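Local structure of transcriptional regulator WhiB1 (Mycobacterium tuberculosis H37Rv, 6ONO) at residues E15-V20 with L35-C40; A31-V36 with S57-G62; E45-A50 with D66-L71. The protein represses transcription, probably in response to redox state, and carries a nitric oxide-sensitive [4Fe-4S] cluster whose loss or nitrosylation allows DNA binding. All coordinates share one frame; numbering follows the deposited sequence. Where two conformers were deposited one is given.

Interaction 1: residues E15-V20 with L35-C40. With SF4 (iron/sulfur cluster), chain E.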
# COMPACT_ATOMS: atom_id res chain seq x y z
N GLU A 15 7.21 5.11 -2.22
CA GLU A 15 7.75 3.82 -1.78
C GLU A 15 8.50 3.92 -0.48
O GLU A 15 8.78 2.88 0.13
CB GLU A 15 8.65 3.22 -2.86
CG GLU A 15 7.85 2.44 -3.90
CD GLU A 15 7.23 1.18 -3.33
OE1 GLU A 15 7.94 0.14 -3.29
OE2 GLU A 15 6.05 1.21 -2.91
N LEU A 16 8.87 5.13 -0.06
CA LEU A 16 9.49 5.28 1.25
C LEU A 16 8.57 4.76 2.34
O LEU A 16 9.04 4.24 3.36
CB LEU A 16 9.82 6.75 1.50
CG LEU A 16 10.34 7.13 2.89
CD1 LEU A 16 11.70 6.49 3.15
CD2 LEU A 16 10.41 8.65 3.02
N PHE A 17 7.26 4.84 2.12
CA PHE A 17 6.33 4.45 3.17
C PHE A 17 5.97 2.98 3.09
O PHE A 17 5.15 2.52 3.88
CB PHE A 17 5.10 5.34 3.11
CG PHE A 17 5.43 6.76 3.41
CD1 PHE A 17 5.87 7.60 2.40
CD2 PHE A 17 5.43 7.21 4.71
CE1 PHE A 17 6.23 8.89 2.69
CE2 PHE A 17 5.79 8.50 5.00
CZ PHE A 17 6.20 9.34 4.00
N PHE A 18 6.61 2.23 2.20
CA PHE A 18 6.37 0.80 2.06
C PHE A 18 7.69 0.05 2.04
O PHE A 18 8.11 -0.49 1.01
CB PHE A 18 5.52 0.53 0.82
CG PHE A 18 4.11 0.99 0.99
CD1 PHE A 18 3.76 2.31 0.75
CD2 PHE A 18 3.15 0.12 1.50
CE1 PHE A 18 2.46 2.75 0.96
CE2 PHE A 18 1.86 0.55 1.73
CZ PHE A 18 1.51 1.87 1.46
N PRO A 19 8.39 -0.01 3.18
CA PRO A 19 9.64 -0.77 3.21
C PRO A 19 9.36 -2.26 3.12
O PRO A 19 8.38 -2.76 3.67
CB PRO A 19 10.25 -0.41 4.57
CG PRO A 19 9.09 -0.05 5.41
CD PRO A 19 8.08 0.58 4.49
N VAL A 20 10.21 -2.95 2.39
CA VAL A 20 10.13 -4.40 2.26
C VAL A 20 11.17 -5.01 3.20
O VAL A 20 12.34 -4.63 3.17
CB VAL A 20 10.31 -4.86 0.81
CG1 VAL A 20 11.58 -4.30 0.20
CG2 VAL A 20 10.31 -6.38 0.74
N LEU A 35 10.36 9.81 10.10
CA LEU A 35 10.86 11.18 10.15
C LEU A 35 9.97 12.13 9.36
O LEU A 35 9.79 13.29 9.75
CB LEU A 35 12.29 11.26 9.63
CG LEU A 35 13.36 10.74 10.60
CD1 LEU A 35 14.73 10.87 9.97
CD2 LEU A 35 13.29 11.48 11.90
N VAL A 36 9.43 11.67 8.24
CA VAL A 36 8.47 12.48 7.49
C VAL A 36 7.21 12.67 8.31
O VAL A 36 6.71 13.80 8.47
CB VAL A 36 8.16 11.83 6.12
CG1 VAL A 36 7.16 12.69 5.35
CG2 VAL A 36 9.44 11.61 5.32
N CYS A 37 6.67 11.58 8.85
CA CYS A 37 5.44 11.71 9.64
C CYS A 37 5.62 12.67 10.82
O CYS A 37 4.66 13.35 11.22
CB CYS A 37 5.00 10.34 10.14
SG CYS A 37 4.57 9.20 8.82
N ASN A 38 6.82 12.73 11.38
CA ASN A 38 7.08 13.54 12.56
C ASN A 38 7.04 15.04 12.25
O ASN A 38 6.89 15.84 13.18
CB ASN A 38 8.44 13.15 13.14
CG ASN A 38 8.37 11.87 13.97
OD1 ASN A 38 7.32 11.23 14.03
ND2 ASN A 38 9.50 11.47 14.55
N ARG A 39 7.17 15.42 10.99
CA ARG A 39 7.00 16.81 10.59
C ARG A 39 5.72 17.00 9.78
O ARG A 39 5.63 17.89 8.93
CB ARG A 39 8.21 17.31 9.80
CG ARG A 39 8.57 16.52 8.57
CD ARG A 39 9.67 17.23 7.80
NE ARG A 39 10.31 16.39 6.79
CZ ARG A 39 9.81 16.16 5.58
NH1 ARG A 39 8.66 16.70 5.22
NH2 ARG A 39 10.47 15.39 4.73
N CYS A 40 4.71 16.17 10.05
CA CYS A 40 3.45 16.21 9.35
C CYS A 40 2.37 16.78 10.25
O CYS A 40 2.26 16.36 11.41
CB CYS A 40 3.05 14.81 8.89
SG CYS A 40 1.52 14.74 7.90
FE1 SF4 E . 1.97 11.02 5.15
FE2 SF4 E . 3.03 10.26 7.54
FE3 SF4 E . 0.31 10.19 7.16
FE4 SF4 E . 1.59 12.59 7.33
S1 SF4 E . 1.44 11.03 8.96
S2 SF4 E . 0.02 11.99 5.82
S3 SF4 E . 3.59 12.09 6.34
S4 SF4 E . 1.87 8.94 6.06
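The Phe17 ring meets helix 27-38 with its edge: Val36 CG1 sits in the ring plane, 3.7 Å from Phe17 CZ, and Cys37 SG lies at the same rim, 4.1 Å from Phe17 CE2. The latter is a Cys sulfur-aromatic contact of the edge type, with Cys37 SG 81° off the ring normal. This packing backs the [4Fe-4S] pocket of the WhiB fold, to which Val36, Cys37 and Cys40 belong, the two cysteines forming a CXXC pair of cluster ligands. Phe17 CG stands anti to the carbonyl carbon (chi1 -65°), which carries the ring out so that its far edge, CE2 and CZ, reaches the helix; the valine lies nearly perpendicular to the phenylalanine. The other branch, Val36 CG2, packs 3.9 Å from Leu16 CD2 and only skirts the ring. Cys9 and Ala33 also touch Phe17, and a ring from a chain of another protein meets it. Further along, the Arg39 guanidinium turns one face to Val36 CA, while Arg39 NH2 forms a salt bridge with Glu12. Val36 CG1 also faces the cluster, 3.8 Å from sulfide S3, and Cys37 SG binds iron FE2 at 2.3 Å.

Interaction 2: residues A31-V36 with S57-G62. With SF4 (iron/sulfur cluster), chain E.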
# COMPACT_ATOMS: atom_id res chain seq x y z
N ALA A 31 12.44 4.14 9.88
CA ALA A 31 12.81 5.39 10.55
C ALA A 31 12.75 6.57 9.60
O ALA A 31 12.25 7.65 9.97
CB ALA A 31 14.21 5.25 11.16
N ASP A 32 13.24 6.40 8.36
CA ASP A 32 13.21 7.49 7.38
C ASP A 32 11.77 7.92 7.07
O ASP A 32 11.49 9.12 6.93
CB ASP A 32 13.93 7.05 6.09
CG ASP A 32 15.44 6.93 6.26
OD1 ASP A 32 16.00 7.51 7.21
OD2 ASP A 32 16.08 6.28 5.42
N ALA A 33 10.84 6.95 6.94
CA ALA A 33 9.43 7.31 6.76
C ALA A 33 8.86 8.01 7.99
O ALA A 33 8.13 9.02 7.88
CB ALA A 33 8.62 6.05 6.44
N LYS A 34 9.14 7.48 9.18
CA LYS A 34 8.64 8.09 10.41
C LYS A 34 9.15 9.52 10.57
O LYS A 34 8.44 10.35 11.14
CB LYS A 34 9.06 7.26 11.62
CG LYS A 34 8.29 5.98 11.82
CD LYS A 34 8.79 5.27 13.08
CE LYS A 34 7.94 4.05 13.37
NZ LYS A 34 8.29 3.44 14.67
N LEU A 35 10.36 9.81 10.10
CA LEU A 35 10.86 11.18 10.15
C LEU A 35 9.97 12.13 9.36
O LEU A 35 9.79 13.29 9.75
CB LEU A 35 12.29 11.26 9.63
CG LEU A 35 13.36 10.74 10.60
CD1 LEU A 35 14.73 10.87 9.97
CD2 LEU A 35 13.29 11.48 11.90
N VAL A 36 9.43 11.67 8.24
CA VAL A 36 8.47 12.48 7.49
C VAL A 36 7.21 12.67 8.31
O VAL A 36 6.71 13.80 8.47
CB VAL A 36 8.16 11.83 6.12
CG1 VAL A 36 7.16 12.69 5.35
CG2 VAL A 36 9.44 11.61 5.32
N SER A 57 -0.63 -2.66 5.36
CA SER A 57 0.73 -2.44 4.87
C SER A 57 1.15 -0.98 4.99
O SER A 57 0.33 -0.06 4.91
CB SER A 57 0.84 -2.86 3.41
OG SER A 57 0.45 -4.20 3.25
N GLY A 58 2.45 -0.77 5.15
CA GLY A 58 3.04 0.55 5.06
C GLY A 58 3.12 1.29 6.38
O GLY A 58 2.60 0.86 7.42
N VAL A 59 3.83 2.42 6.33
CA VAL A 59 3.92 3.36 7.45
C VAL A 59 2.86 4.44 7.26
O VAL A 59 2.83 5.12 6.23
CB VAL A 59 5.33 3.98 7.53
CG1 VAL A 59 5.40 5.00 8.64
CG2 VAL A 59 6.42 2.89 7.72
N TRP A 60 1.97 4.57 8.25
CA TRP A 60 0.93 5.58 8.30
C TRP A 60 0.99 6.23 9.67
O TRP A 60 1.22 5.55 10.67
CB TRP A 60 -0.48 5.00 8.11
CG TRP A 60 -0.70 4.23 6.83
CD1 TRP A 60 -0.05 3.09 6.43
CD2 TRP A 60 -1.66 4.52 5.82
NE1 TRP A 60 -0.54 2.66 5.23
CE2 TRP A 60 -1.53 3.52 4.82
CE3 TRP A 60 -2.62 5.52 5.65
CZ2 TRP A 60 -2.32 3.50 3.67
CZ3 TRP A 60 -3.41 5.50 4.51
CH2 TRP A 60 -3.26 4.49 3.53
N GLY A 61 0.78 7.55 9.70
CA GLY A 61 0.62 8.28 10.94
C GLY A 61 1.75 8.10 11.94
O GLY A 61 1.52 8.11 13.15
N GLY A 62 2.97 7.92 11.44
CA GLY A 62 4.12 7.72 12.31
C GLY A 62 4.24 6.34 12.92
O GLY A 62 5.05 6.18 13.83
FE1 SF4 E . 1.97 11.02 5.15
FE2 SF4 E . 3.03 10.26 7.54
FE3 SF4 E . 0.31 10.19 7.16
FE4 SF4 E . 1.59 12.59 7.33
S1 SF4 E . 1.44 11.03 8.96
S2 SF4 E . 0.02 11.99 5.82
S3 SF4 E . 3.59 12.09 6.34
S4 SF4 E . 1.87 8.94 6.06
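Ala33 CB and Val59 CB point at each other, 4.0 Å apart, where helix 27-38 packs on the loop that follows helix 43-53. The methyl of Ala33 is set against the branched end of Val59 as a whole: Val59 CG1 lies 4.0 Å and Val59 CG2 4.1 Å from Ala33 CB. Lys34 is used differently. With CG anti to the carbonyl carbon (chi1 -75°) and an extended chain beyond it, its methylenes run alongside the Gly62 carbonyl, and Lys34 CE comes within 3.6 Å of Gly62 O. The aliphatic part of the lysine thus covers the glycine while its ammonium passes on to a salt bridge with Glu67 of helix 65-71. The loop is the Gly-Val-Trp-Gly-Gly turn of WhiB proteins. Gly58, Gly61 and Gly62 all have positive phi, a backbone conformation favoured by glycine, and Gly61 brings its CA to 3.5 Å from cluster sulfide S1. Trp60 packs on Cys46 and Ala50 of helix 43-53, and a hydrogen bond of 2.9 Å from Trp60 NE1 to Ser57 O helps to hold its rotation. That acceptor lies slightly out of the indole plane, and the N-H approaches in the carbonyl plane, bent to 144° at the hydrogen. The Val59 carbonyl accepts a hydrogen bond from a chain of another protein.

Interaction 3: residues E45-A50 with D66-L71. With SF4 (iron/sulfur cluster), chain E.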
# COMPACT_ATOMS: atom_id res chain seq x y z
N GLU A 45 -4.66 12.40 12.34
CA GLU A 45 -5.71 12.10 11.37
C GLU A 45 -5.30 10.95 10.46
O GLU A 45 -6.10 10.05 10.17
CB GLU A 45 -6.03 13.33 10.52
CG GLU A 45 -6.68 14.50 11.26
CD GLU A 45 -5.72 15.24 12.16
OE1 GLU A 45 -4.51 14.96 12.12
OE2 GLU A 45 -6.19 16.13 12.90
N CYS A 46 -4.05 10.96 9.99
CA CYS A 46 -3.56 9.86 9.15
C CYS A 46 -3.62 8.53 9.90
O CYS A 46 -4.14 7.54 9.37
CB CYS A 46 -2.14 10.15 8.68
SG CYS A 46 -1.48 8.91 7.56
N LEU A 47 -3.08 8.50 11.12
CA LEU A 47 -3.10 7.26 11.89
C LEU A 47 -4.52 6.80 12.14
O LEU A 47 -4.83 5.61 12.01
CB LEU A 47 -2.37 7.44 13.23
CG LEU A 47 -2.43 6.20 14.13
CD1 LEU A 47 -1.73 5.01 13.48
CD2 LEU A 47 -1.82 6.50 15.48
N SER A 48 -5.40 7.73 12.54
CA SER A 48 -6.79 7.37 12.79
C SER A 48 -7.42 6.73 11.56
O SER A 48 -8.07 5.68 11.66
CB SER A 48 -7.58 8.62 13.21
OG SER A 48 -6.86 9.38 14.16
N TRP A 49 -7.24 7.34 10.39
CA TRP A 49 -7.83 6.78 9.18
C TRP A 49 -7.24 5.41 8.85
O TRP A 49 -7.97 4.48 8.49
CB TRP A 49 -7.64 7.73 8.02
CG TRP A 49 -8.46 7.38 6.84
CD1 TRP A 49 -9.74 7.77 6.58
CD2 TRP A 49 -8.07 6.54 5.75
NE1 TRP A 49 -10.16 7.24 5.39
CE2 TRP A 49 -9.15 6.48 4.86
CE3 TRP A 49 -6.89 5.84 5.44
CZ2 TRP A 49 -9.11 5.74 3.68
CZ3 TRP A 49 -6.85 5.11 4.27
CH2 TRP A 49 -7.95 5.07 3.40
N ALA A 50 -5.92 5.26 8.99
CA ALA A 50 -5.29 3.97 8.72
C ALA A 50 -5.84 2.89 9.64
O ALA A 50 -6.12 1.77 9.18
CB ALA A 50 -3.77 4.07 8.86
N ASP A 66 3.81 -3.29 11.51
CA ASP A 66 3.84 -4.22 12.65
C ASP A 66 3.33 -3.55 13.92
O ASP A 66 2.63 -4.18 14.73
CB ASP A 66 5.25 -4.79 12.86
CG ASP A 66 5.63 -5.82 11.80
OD1 ASP A 66 4.71 -6.44 11.21
OD2 ASP A 66 6.84 -6.05 11.58
N GLU A 67 3.65 -2.27 14.12
CA GLU A 67 3.16 -1.56 15.29
C GLU A 67 1.64 -1.42 15.27
O GLU A 67 0.96 -1.68 16.27
CB GLU A 67 3.84 -0.18 15.36
CG GLU A 67 5.31 -0.25 15.76
CD GLU A 67 6.07 1.07 15.58
OE1 GLU A 67 5.64 1.95 14.80
OE2 GLU A 67 7.11 1.25 16.24
N ARG A 68 1.08 -1.02 14.12
CA ARG A 68 -0.37 -0.91 14.05
C ARG A 68 -1.02 -2.27 14.23
O ARG A 68 -2.07 -2.40 14.87
CB ARG A 68 -0.80 -0.28 12.71
CG ARG A 68 -0.24 1.14 12.52
CD ARG A 68 -1.00 1.91 11.45
NE ARG A 68 -1.11 1.12 10.22
CZ ARG A 68 -0.13 0.97 9.33
NH1 ARG A 68 1.03 1.55 9.54
NH2 ARG A 68 -0.33 0.23 8.24
N ARG A 69 -0.40 -3.32 13.67
CA ARG A 69 -0.97 -4.66 13.80
C ARG A 69 -0.98 -5.13 15.24
O ARG A 69 -1.97 -5.72 15.71
CB ARG A 69 -0.17 -5.64 12.94
CG ARG A 69 -0.67 -7.05 13.02
CD ARG A 69 -0.03 -7.92 11.95
NE ARG A 69 -0.25 -7.39 10.60
CZ ARG A 69 0.71 -6.90 9.83
NH1 ARG A 69 1.96 -6.87 10.27
NH2 ARG A 69 0.43 -6.45 8.61
N ALA A 70 0.09 -4.85 15.98
CA ALA A 70 0.09 -5.22 17.38
C ALA A 70 -0.97 -4.44 18.14
O ALA A 70 -1.49 -4.93 19.15
CB ALA A 70 1.48 -4.98 17.99
N LEU A 71 -1.31 -3.24 17.67
CA LEU A 71 -2.37 -2.49 18.35
C LEU A 71 -3.73 -3.19 18.26
O LEU A 71 -4.51 -3.16 19.21
CB LEU A 71 -2.44 -1.07 17.78
CG LEU A 71 -3.05 0.08 18.57
CD1 LEU A 71 -2.65 0.10 20.07
CD2 LEU A 71 -2.62 1.36 17.89
FE1 SF4 E . 1.97 11.02 5.15
FE2 SF4 E . 3.03 10.26 7.54
FE3 SF4 E . 0.31 10.19 7.16
FE4 SF4 E . 1.59 12.59 7.33
S1 SF4 E . 1.44 11.03 8.96
S2 SF4 E . 0.02 11.99 5.82
S3 SF4 E . 3.59 12.09 6.34
S4 SF4 E . 1.87 8.94 6.06
O HOH W 1 -3.74 0.05 10.42
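The Arg68 guanidinium is gripped from several directions beside Ala50: Arg68 NE donates to water 1 at 2.8 Å, NH1 to the carbonyl of Gly58, and NH2 to that of Gln55, with a weaker bond to Ser57. The arginine thereby joins helices 43-53 and 65-71 to the Gly-Val-Trp-Gly-Gly turn of the WhiB fold and to the chain leading into it. Its water lies at the guanidinium edge, in the plane, and passes a weak 3.2 Å bond on to Ala50 O, so the link between the two helices is in part a bridge through solvent. The cation probably offsets the partial charges of the carbonyls that converge on it. Direct contact between the two segments is slight and made without hydrogen bonds. Leu47 CD1 touches Arg68 CD at 3.8 Å, the two side chains running antiparallel as they pass, and Ala50 CB lies 4.2 Å from Arg68 NE, obliquely to the guanidinium. The bend of the arginine at chi3 (-50°) turns its head group off the line of the chain, where Trp60 also packs on it. On the same helix Arg69 NH1 forms a 2.9 Å salt bridge with Asp66 OD1, which lies in the guanidinium plane at its edge. One turn before Ala50, the Cys46 sulfur is anti to the backbone N (chi1 -176°), a torsion that carries Cys46 SG off the helix to iron FE3 at 2.2 Å.

How the interactions relate
From the N terminus, interaction 1 first closes the loop that runs from the 3-10 segment ending at 17 to the later part of helix 27-38. Interaction 2 starts on that same helix, sharing Leu35 and Val36, and reaches over helix 43-53 to the glycine-rich turn; Phe17 O and Val59 N, 2.8 Å apart in a probable hydrogen bond, join the two contacts directly. Interaction 3 opens within that second loop and closes beyond it on helix 65-71, so interactions 2 and 3 cross, and polar side-chain bonds fasten the crossing pair, whereas interactions 1 and 3 follow in series without touching. All three border the cluster, tying three helices and the turn around it.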